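Local coordinates for glutamine amidotransferase type-2 domain-containing protein (Pseudomonas aeruginosa PAO1, PDB 1TE5), which is a predicted class-II glutamine amidotransferase that probably hydrolyses glutamine to release ammonia, though its acceptor substrate is not established, at residues L48-L53 against V86-T91. Sequence-based numbering, arbitrary orientation.
Sequences LFQDPL and VGLSNT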
loop_
_atom_site.group_PDB
_atom_site.type_symbol
_atom_site.label_atom_id
_atom_site.label_comp_id
_atom_site.label_asym_id
_atom_site.label_seq_id
_atom_site.Cartn_x
_atom_site.Cartn_y
_atom_site.Cartn_z
ATOM N N LEU A 48 -1.641 3.387 -2.360
ATOM C CA LEU A 48 -0.297 3.548 -2.891
ATOM C C LEU A 48 -0.115 2.873 -4.249
ATOM O O LEU A 48 -0.393 1.680 -4.412
ATOM C CB LEU A 48 0.729 2.988 -1.901
ATOM C CG LEU A 48 2.208 3.038 -2.305
ATOM C CD1 LEU A 48 2.693 4.483 -2.417
ATOM C CD2 LEU A 48 3.025 2.270 -1.288
ATOM N N PHE A 49 0.345 3.656 -5.219
ATOM C CA PHE A 49 0.607 3.171 -6.566
ATOM C C PHE A 49 2.035 3.616 -6.836
ATOM O O PHE A 49 2.339 4.808 -6.756
ATOM C CB PHE A 49 -0.322 3.835 -7.584
ATOM C CG PHE A 49 -1.788 3.692 -7.274
ATOM C CD1 PHE A 49 -2.461 4.673 -6.544
ATOM C CD2 PHE A 49 -2.507 2.585 -7.727
ATOM C CE1 PHE A 49 -3.824 4.554 -6.270
ATOM C CE2 PHE A 49 -3.875 2.458 -7.455
ATOM C CZ PHE A 49 -4.530 3.451 -6.723
ATOM N N GLN A 50 2.920 2.668 -7.117
ATOM C CA GLN A 50 4.318 2.998 -7.384
ATOM C C GLN A 50 4.955 1.994 -8.334
ATOM O O GLN A 50 4.480 0.870 -8.479
ATOM C CB GLN A 50 5.110 3.050 -6.080
ATOM C CG GLN A 50 5.371 1.703 -5.471
ATOM C CD GLN A 50 5.701 1.771 -4.005
ATOM O OE1 GLN A 50 6.453 2.635 -3.567
ATOM N NE2 GLN A 50 5.127 0.856 -3.230
ATOM N N ASP A 51 6.083 2.370 -8.915
ATOM C CA ASP A 51 6.750 1.513 -9.879
ATOM C C ASP A 51 8.177 1.978 -10.083
ATOM O O ASP A 51 8.427 3.167 -10.224
ATOM C CB ASP A 51 6.007 1.614 -11.214
ATOM C CG ASP A 51 6.090 0.343 -12.039
ATOM O OD1 ASP A 51 6.084 0.460 -13.281
ATOM O OD2 ASP A 51 6.119 -0.769 -11.466
ATOM N N PRO A 52 9.146 1.051 -10.022
ATOM C CA PRO A 52 10.545 1.438 -10.226
ATOM C C PRO A 52 10.771 1.625 -11.724
ATOM O O PRO A 52 9.805 1.658 -12.493
ATOM C CB PRO A 52 11.307 0.228 -9.691
ATOM C CG PRO A 52 10.398 -0.903 -10.011
ATOM C CD PRO A 52 9.044 -0.362 -9.624
ATOM N N LEU A 53 12.033 1.715 -12.137
ATOM C CA LEU A 53 12.390 1.891 -13.536
ATOM C C LEU A 53 11.611 0.886 -14.397
ATOM O O LEU A 53 11.544 -0.297 -14.063
ATOM C CB LEU A 53 13.897 1.752 -13.715
ATOM C CG LEU A 53 14.493 2.082 -15.077
ATOM C CD1 LEU A 53 14.143 3.500 -15.457
ATOM C CD2 LEU A 53 15.994 1.896 -15.023
ATOM N N VAL A 86 17.631 -0.971 -7.867
ATOM C CA VAL A 86 16.308 -1.034 -8.440
ATOM C C VAL A 86 15.321 -1.737 -7.533
ATOM O O VAL A 86 15.592 -2.017 -6.370
ATOM C CB VAL A 86 16.363 -1.815 -9.778
ATOM C CG1 VAL A 86 16.866 -0.925 -10.900
ATOM C CG2 VAL A 86 17.294 -3.026 -9.612
ATOM N N GLY A 87 14.215 -2.122 -8.140
ATOM C CA GLY A 87 13.184 -2.840 -7.416
ATOM C C GLY A 87 12.179 -1.981 -6.680
ATOM O O GLY A 87 12.453 -0.838 -6.337
ATOM N N LEU A 88 11.007 -2.563 -6.449
ATOM C CA LEU A 88 9.896 -1.920 -5.758
ATOM C C LEU A 88 10.236 -1.483 -4.329
ATOM O O LEU A 88 9.741 -0.470 -3.856
ATOM C CB LEU A 88 8.703 -2.879 -5.745
ATOM C CG LEU A 88 7.381 -2.428 -5.135
ATOM C CD1 LEU A 88 6.853 -1.250 -5.898
ATOM C CD2 LEU A 88 6.392 -3.569 -5.182
ATOM N N SER A 89 11.062 -2.260 -3.638
ATOM C CA SER A 89 11.433 -1.925 -2.265
ATOM C C SER A 89 12.250 -0.640 -2.154
ATOM O O SER A 89 12.439 -0.102 -1.054
ATOM C CB SER A 89 12.165 -3.095 -1.590
ATOM O OG SER A 89 13.339 -3.481 -2.277
ATOM N N ASN A 90 12.707 -0.138 -3.297
ATOM C CA ASN A 90 13.508 1.085 -3.349
ATOM C C ASN A 90 12.784 2.237 -4.045
ATOM O O ASN A 90 13.401 3.244 -4.397
ATOM C CB ASN A 90 14.843 0.772 -4.000
ATOM C CG ASN A 90 15.759 -0.163 -3.229
ATOM O OD1 ASN A 90 15.944 -0.006 -2.028
ATOM N ND2 ASN A 90 16.304 -1.167 -3.907
ATOM N N THR A 91 11.472 2.109 -4.193
ATOM C CA THR A 91 10.656 3.129 -4.843
ATOM C C THR A 91 9.818 3.913 -3.803
ATOM O O THR A 91 9.253 3.317 -2.891
ATOM C CB THR A 91 9.739 2.454 -5.890
ATOM O OG1 THR A 91 10.544 1.691 -6.803
ATOM C CG2 THR A 91 8.952 3.477 -6.666
#
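The carbonyl oxygen of Gly87, which faces CB of Pro52 at 3.7 Å, is gripped from its own loop: Asn90 N donates to Gly87 O at 3.1 Å, and Thr91 OG1 adds a weak bond. That hydroxyl also meets the proline, with Thr91 OG1 3.3 Å from Pro52 CB, where the two side chains cross nearly at right angles. One rotation serves both branches of Thr91: with OG1 beside the backbone N (chi1 -55°) it reaches Gly87 O and Pro52, while CG2, anti to that N, comes to 3.6 Å from Asp51 O. On the strand, the aliphatic part of Gln50 runs across the end of Leu88, its CG meeting CD1 of Leu88. A further bond ties the loop back on itself, Asn90 ND2 reaching Val86 O at 2.7 Å (N-H...O 158°), while Asn90 OD1 accepts from Glu126 N. Strand 45-51 is one of the two outermost strands of its sheet within the chain, and 86-91 belongs to the connection leading on to the second main sheet of the Ntn-type fold. Arg47 of the second subunit reaches this edge, forming a salt bridge with Asp51 OD2, while Asp51 OD1 bonds Ser58. A loop braced by its own bonds thus presents Leu88 and Thr91 to the strand, where Pro52 and the Gln50 chain meet them in van der Waals contact.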